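Local coordinates for protein TRAP dicarboxylate transporter, DctP subunit (Anaerococcus prevoti, PDB 4N91) that binds D-glucuronate in both its alpha and beta forms and, as a TRAP-type periplasmic solute-binding protein, probably hands such sugar acids to a membrane transporter, at residues V105-N110 / D319-F324; V183-L188 / D305-L310. All blocks are in the same frame, centred on the assembly; numbering follows the deposited sequence.

Contact 1: residues V105-N110 / D319-F324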
# COMPACT_ATOMS: atom_id res chain seq x y z
N VAL A 105 -2.18 -10.04 12.06
CA VAL A 105 -2.73 -8.82 12.61
C VAL A 105 -2.70 -7.67 11.59
O VAL A 105 -3.48 -6.72 11.69
CB VAL A 105 -2.07 -8.40 13.93
CG1 VAL A 105 -0.77 -7.68 13.70
CG2 VAL A 105 -3.03 -7.52 14.73
N TRP A 106 -1.83 -7.75 10.58
CA TRP A 106 -1.82 -6.69 9.55
C TRP A 106 -3.14 -6.64 8.76
O TRP A 106 -3.45 -5.65 8.11
CB TRP A 106 -0.66 -6.84 8.58
CG TRP A 106 0.71 -6.73 9.16
CD1 TRP A 106 1.49 -7.77 9.58
CD2 TRP A 106 1.49 -5.55 9.32
NE1 TRP A 106 2.70 -7.30 10.01
CE2 TRP A 106 2.73 -5.95 9.88
CE3 TRP A 106 1.28 -4.19 9.05
CZ2 TRP A 106 3.75 -5.04 10.17
CZ3 TRP A 106 2.29 -3.30 9.35
CH2 TRP A 106 3.50 -3.72 9.90
N GLU A 107 -3.90 -7.73 8.83
CA GLU A 107 -5.20 -7.84 8.16
C GLU A 107 -6.09 -6.66 8.42
O GLU A 107 -6.96 -6.36 7.61
CB GLU A 107 -5.97 -9.05 8.70
CG GLU A 107 -5.59 -10.34 8.13
CD GLU A 107 -6.22 -11.51 8.85
OE1 GLU A 107 -6.65 -11.39 10.04
OE2 GLU A 107 -6.25 -12.58 8.21
N ILE A 108 -5.95 -6.04 9.58
CA ILE A 108 -6.86 -4.96 9.98
C ILE A 108 -6.99 -3.87 8.90
O ILE A 108 -8.11 -3.45 8.57
CB ILE A 108 -6.47 -4.36 11.36
CG1 ILE A 108 -7.46 -3.28 11.80
CG2 ILE A 108 -5.06 -3.78 11.37
CD1 ILE A 108 -8.82 -3.78 12.07
N PHE A 109 -5.87 -3.42 8.36
CA PHE A 109 -5.92 -2.31 7.39
C PHE A 109 -6.22 -2.77 5.95
O PHE A 109 -6.28 -1.95 5.04
CB PHE A 109 -4.63 -1.50 7.39
CG PHE A 109 -4.25 -0.96 8.73
CD1 PHE A 109 -5.16 -0.28 9.52
CD2 PHE A 109 -2.96 -1.13 9.21
CE1 PHE A 109 -4.78 0.21 10.75
CE2 PHE A 109 -2.60 -0.64 10.45
CZ PHE A 109 -3.51 0.01 11.22
N ASN A 110 -6.41 -4.07 5.76
CA ASN A 110 -6.82 -4.61 4.45
C ASN A 110 -8.33 -4.81 4.32
O ASN A 110 -8.81 -5.21 3.26
CB ASN A 110 -6.11 -5.93 4.18
CG ASN A 110 -4.61 -5.74 4.06
OD1 ASN A 110 -4.16 -4.67 3.67
ND2 ASN A 110 -3.84 -6.76 4.45
N ASP A 319 -9.37 -12.65 16.90
CA ASP A 319 -9.86 -11.81 18.00
C ASP A 319 -8.88 -10.73 18.45
O ASP A 319 -9.21 -9.91 19.30
CB ASP A 319 -10.36 -12.64 19.20
CG ASP A 319 -9.29 -13.46 19.85
OD1 ASP A 319 -8.10 -13.15 19.67
OD2 ASP A 319 -9.65 -14.41 20.57
N LYS A 320 -7.69 -10.68 17.86
CA LYS A 320 -6.80 -9.56 18.12
C LYS A 320 -7.35 -8.26 17.53
O LYS A 320 -6.99 -7.16 17.96
CB LYS A 320 -5.43 -9.82 17.52
CG LYS A 320 -4.59 -10.81 18.30
CD LYS A 320 -3.26 -11.03 17.59
CE LYS A 320 -2.45 -12.15 18.22
NZ LYS A 320 -1.88 -11.75 19.54
N LEU A 321 -8.22 -8.38 16.53
CA LEU A 321 -8.55 -7.22 15.71
C LEU A 321 -9.61 -6.29 16.30
O LEU A 321 -9.57 -5.09 16.07
CB LEU A 321 -9.01 -7.68 14.32
CG LEU A 321 -8.03 -8.52 13.50
CD1 LEU A 321 -8.66 -8.83 12.13
CD2 LEU A 321 -6.71 -7.81 13.31
N ALA A 322 -10.56 -6.84 17.03
CA ALA A 322 -11.71 -6.08 17.50
C ALA A 322 -11.33 -4.74 18.14
O ALA A 322 -11.93 -3.73 17.84
CB ALA A 322 -12.54 -6.93 18.47
N PRO A 323 -10.34 -4.72 19.04
CA PRO A 323 -10.09 -3.42 19.70
C PRO A 323 -9.51 -2.36 18.75
O PRO A 323 -9.75 -1.16 18.94
CB PRO A 323 -9.10 -3.79 20.82
CG PRO A 323 -8.53 -5.08 20.43
CD PRO A 323 -9.57 -5.81 19.65
N PHE A 324 -8.77 -2.80 17.73
CA PHE A 324 -8.28 -1.90 16.70
C PHE A 324 -9.44 -1.39 15.85
O PHE A 324 -9.55 -0.20 15.55
CB PHE A 324 -7.24 -2.59 15.81
CG PHE A 324 -6.01 -3.01 16.56
CD1 PHE A 324 -4.99 -2.10 16.80
CD2 PHE A 324 -5.89 -4.29 17.05
CE1 PHE A 324 -3.86 -2.48 17.49
CE2 PHE A 324 -4.77 -4.67 17.75
CZ PHE A 324 -3.76 -3.76 17.99

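Contact 2: residues V183-L188 / D305-L310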
# COMPACT_ATOMS: atom_id res chain seq x y z
N VAL A 183 -8.00 -11.82 -2.41
CA VAL A 183 -8.56 -12.95 -3.15
C VAL A 183 -10.01 -13.21 -2.71
O VAL A 183 -10.91 -13.38 -3.54
CB VAL A 183 -7.71 -14.19 -2.96
CG1 VAL A 183 -8.42 -15.42 -3.54
CG2 VAL A 183 -6.35 -13.97 -3.62
N ARG A 184 -10.24 -13.25 -1.40
CA ARG A 184 -11.58 -13.46 -0.88
C ARG A 184 -12.53 -12.34 -1.31
O ARG A 184 -13.69 -12.58 -1.63
CB ARG A 184 -11.55 -13.59 0.65
CG ARG A 184 -12.90 -13.79 1.28
CD ARG A 184 -13.57 -15.07 0.86
NE ARG A 184 -14.81 -15.24 1.62
CZ ARG A 184 -15.87 -15.93 1.20
NH1 ARG A 184 -15.85 -16.53 0.01
NH2 ARG A 184 -16.95 -16.00 1.96
N MSE A 185 -12.05 -11.10 -1.32
CA MSE A 185 -12.87 -9.99 -1.78
C MSE A 185 -13.34 -10.23 -3.22
O MSE A 185 -14.50 -9.96 -3.56
CB MSE A 185 -12.08 -8.68 -1.69
CG MSE A 185 -12.93 -7.47 -2.03
SE MSE A 185 -11.85 -5.82 -2.05
CE MSE A 185 -10.89 -6.12 -3.74
N MSE A 186 -12.45 -10.72 -4.09
CA MSE A 186 -12.85 -10.93 -5.48
C MSE A 186 -13.88 -12.05 -5.56
O MSE A 186 -14.82 -11.96 -6.36
CB MSE A 186 -11.68 -11.24 -6.41
CG MSE A 186 -10.62 -10.15 -6.46
SE MSE A 186 -11.34 -8.35 -6.82
CE MSE A 186 -12.48 -8.73 -8.30
N ASP A 187 -13.71 -13.09 -4.74
CA ASP A 187 -14.66 -14.20 -4.71
C ASP A 187 -16.06 -13.70 -4.33
O ASP A 187 -17.06 -14.10 -4.96
CB ASP A 187 -14.24 -15.25 -3.70
CG ASP A 187 -13.03 -16.04 -4.13
OD1 ASP A 187 -12.69 -16.07 -5.33
OD2 ASP A 187 -12.45 -16.68 -3.23
N LEU A 188 -16.15 -12.85 -3.31
CA LEU A 188 -17.43 -12.30 -2.87
C LEU A 188 -18.07 -11.37 -3.89
O LEU A 188 -19.29 -11.21 -3.93
CB LEU A 188 -17.24 -11.54 -1.55
CG LEU A 188 -17.01 -12.42 -0.34
CD1 LEU A 188 -16.44 -11.59 0.81
CD2 LEU A 188 -18.33 -13.10 0.05
N ASP A 305 -22.07 -3.97 0.21
CA ASP A 305 -22.91 -5.08 0.66
C ASP A 305 -22.34 -6.43 0.20
O ASP A 305 -22.39 -7.42 0.96
CB ASP A 305 -24.34 -4.89 0.13
CG ASP A 305 -25.06 -3.72 0.80
OD1 ASP A 305 -24.61 -3.24 1.85
OD2 ASP A 305 -26.09 -3.28 0.26
N ALA A 306 -21.76 -6.48 -1.00
CA ALA A 306 -21.20 -7.72 -1.52
C ALA A 306 -20.02 -8.21 -0.70
O ALA A 306 -19.82 -9.41 -0.54
CB ALA A 306 -20.76 -7.56 -2.97
N VAL A 307 -19.18 -7.28 -0.23
CA VAL A 307 -17.97 -7.67 0.47
C VAL A 307 -18.06 -7.60 2.00
O VAL A 307 -17.09 -7.97 2.69
CB VAL A 307 -16.72 -6.89 -0.01
CG1 VAL A 307 -16.59 -7.02 -1.52
CG2 VAL A 307 -16.79 -5.41 0.41
N ALA A 308 -19.21 -7.18 2.53
CA ALA A 308 -19.42 -7.10 3.98
C ALA A 308 -19.07 -8.40 4.72
O ALA A 308 -18.48 -8.36 5.81
CB ALA A 308 -20.85 -6.67 4.28
N PRO A 309 -19.42 -9.56 4.14
CA PRO A 309 -19.07 -10.81 4.85
C PRO A 309 -17.58 -10.96 5.13
O PRO A 309 -17.20 -11.63 6.08
CB PRO A 309 -19.54 -11.90 3.89
CG PRO A 309 -20.64 -11.27 3.12
CD PRO A 309 -20.21 -9.83 2.93
N LEU A 310 -16.73 -10.35 4.31
CA LEU A 310 -15.30 -10.46 4.53
C LEU A 310 -14.88 -9.87 5.87
O LEU A 310 -14.09 -10.45 6.60
CB LEU A 310 -14.55 -9.76 3.40
CG LEU A 310 -13.04 -9.86 3.43
CD1 LEU A 310 -12.61 -11.27 3.60
CD2 LEU A 310 -12.47 -9.30 2.11
O HOH W 1 -21.08 -11.38 -1.92

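Contact 1: residues V105-N110 / D319-F324
L321 meets V105, E107 and I108 across the contact, an example of one branched side chain joining segments far apart in sequence by dividing the work between its two methyls. CD2 enters between V105 and I108, lying 4.0 Å from I108 CB and close to V105 CG2. The same methyl is 3.8 Å from the carbonyl oxygen V105 O. CD1 instead reaches E107 and comes within 3.9 Å of the carboxylate oxygen OE1, with E107 lying crosswise to L321. Beside them, I108 presents CG1 to F324 CB at 4.1 Å. Because I108 holds CG1 opposite its backbone N (chi1 -177°), this arm points across the contact while CG2 settles over the centre of the F109 ring, 3.8 Å above its plane. In the periplasmic-binding-protein fold to which this family belongs, the joint ties the loop between helices 96-99 and 118-125 to the N-terminal part of helix 322-334 and the residues leading into it. A polar second shell fixes the pieces: N318 donates through ND2 to E107 OE1 and accepts K320 N on OD1, which links the carboxylate to the opposite segment. On the loop side, N96 bonds to both W106 O and N110 OD1, and a further bond joins W106 NE1 to T138. V105 and F324 also lie against I134 of helix 128-135, while E107 and L321 touch V314 of helix 301-317.

Contact 2: residues V183-L188 / D305-L310
The guanidinium of R184, whose aliphatic stem packs on L310, carries L188 CD2 on one face, 3.7 Å above the plane and off the centre of the group; its NH2 makes a salt bridge with E313. The stem and L310 run past one another head to tail, R184 CG lying a tight 3.4 Å from L310 CD1. L310 sets CG opposite its backbone N (chi1 -176°), which carries one methyl to R184 and the other, CD2, to within 3.9 Å of CB of M185, a selenomethionine. M185 CG in turn lies 3.7 Å from V307 CG1, the two side chains alongside each other. L188 is the knob of a knobs-into-holes contact, held among A306, V307, P309 and L310, with CD1 3.7 Å from L310 CB. Its hole lies at a kink that goes with P309, where L310 N turns to V307 O instead of A306 O. A water takes up the A306 carbonyl, donating to A306 O and to L188 O at 2.7 Å each, and thus bridges the kink to the last residue of helix 180-188. The short helix axes approach to 8.6 Å at 138°, nearer antiparallel than perpendicular. Helix 180-188 forms the crossover of a beta-alpha-beta unit between the parallel strands 173-176 and 192-195; M186 packs on both strands and V183 on strand 192-195, while helix 301-317 covers another flank of the helix.

Contacts 1 and 2 illustrate how consecutive C-terminal helices can fasten onto separate parts of a binding-protein fold. Helix 301-317 carries one half of contact 2, and the lead-in to helix 322-334, next in the chain, takes part in contact 1; contact 2 is nested within the chain loop that contact 1 closes. Their centres lie about 17 Å apart and their nearest atoms about 6 Å, without touching. Both are partly buried and mainly apolar. Contact 1 sets a loop against the lead-in and first turn of a helix and lies away from the sugar site, whereas contact 2 is helix against helix, water-bridged at one edge, with M185 about 7 Å, side chain to side chain, from the glucuronate-binding R154.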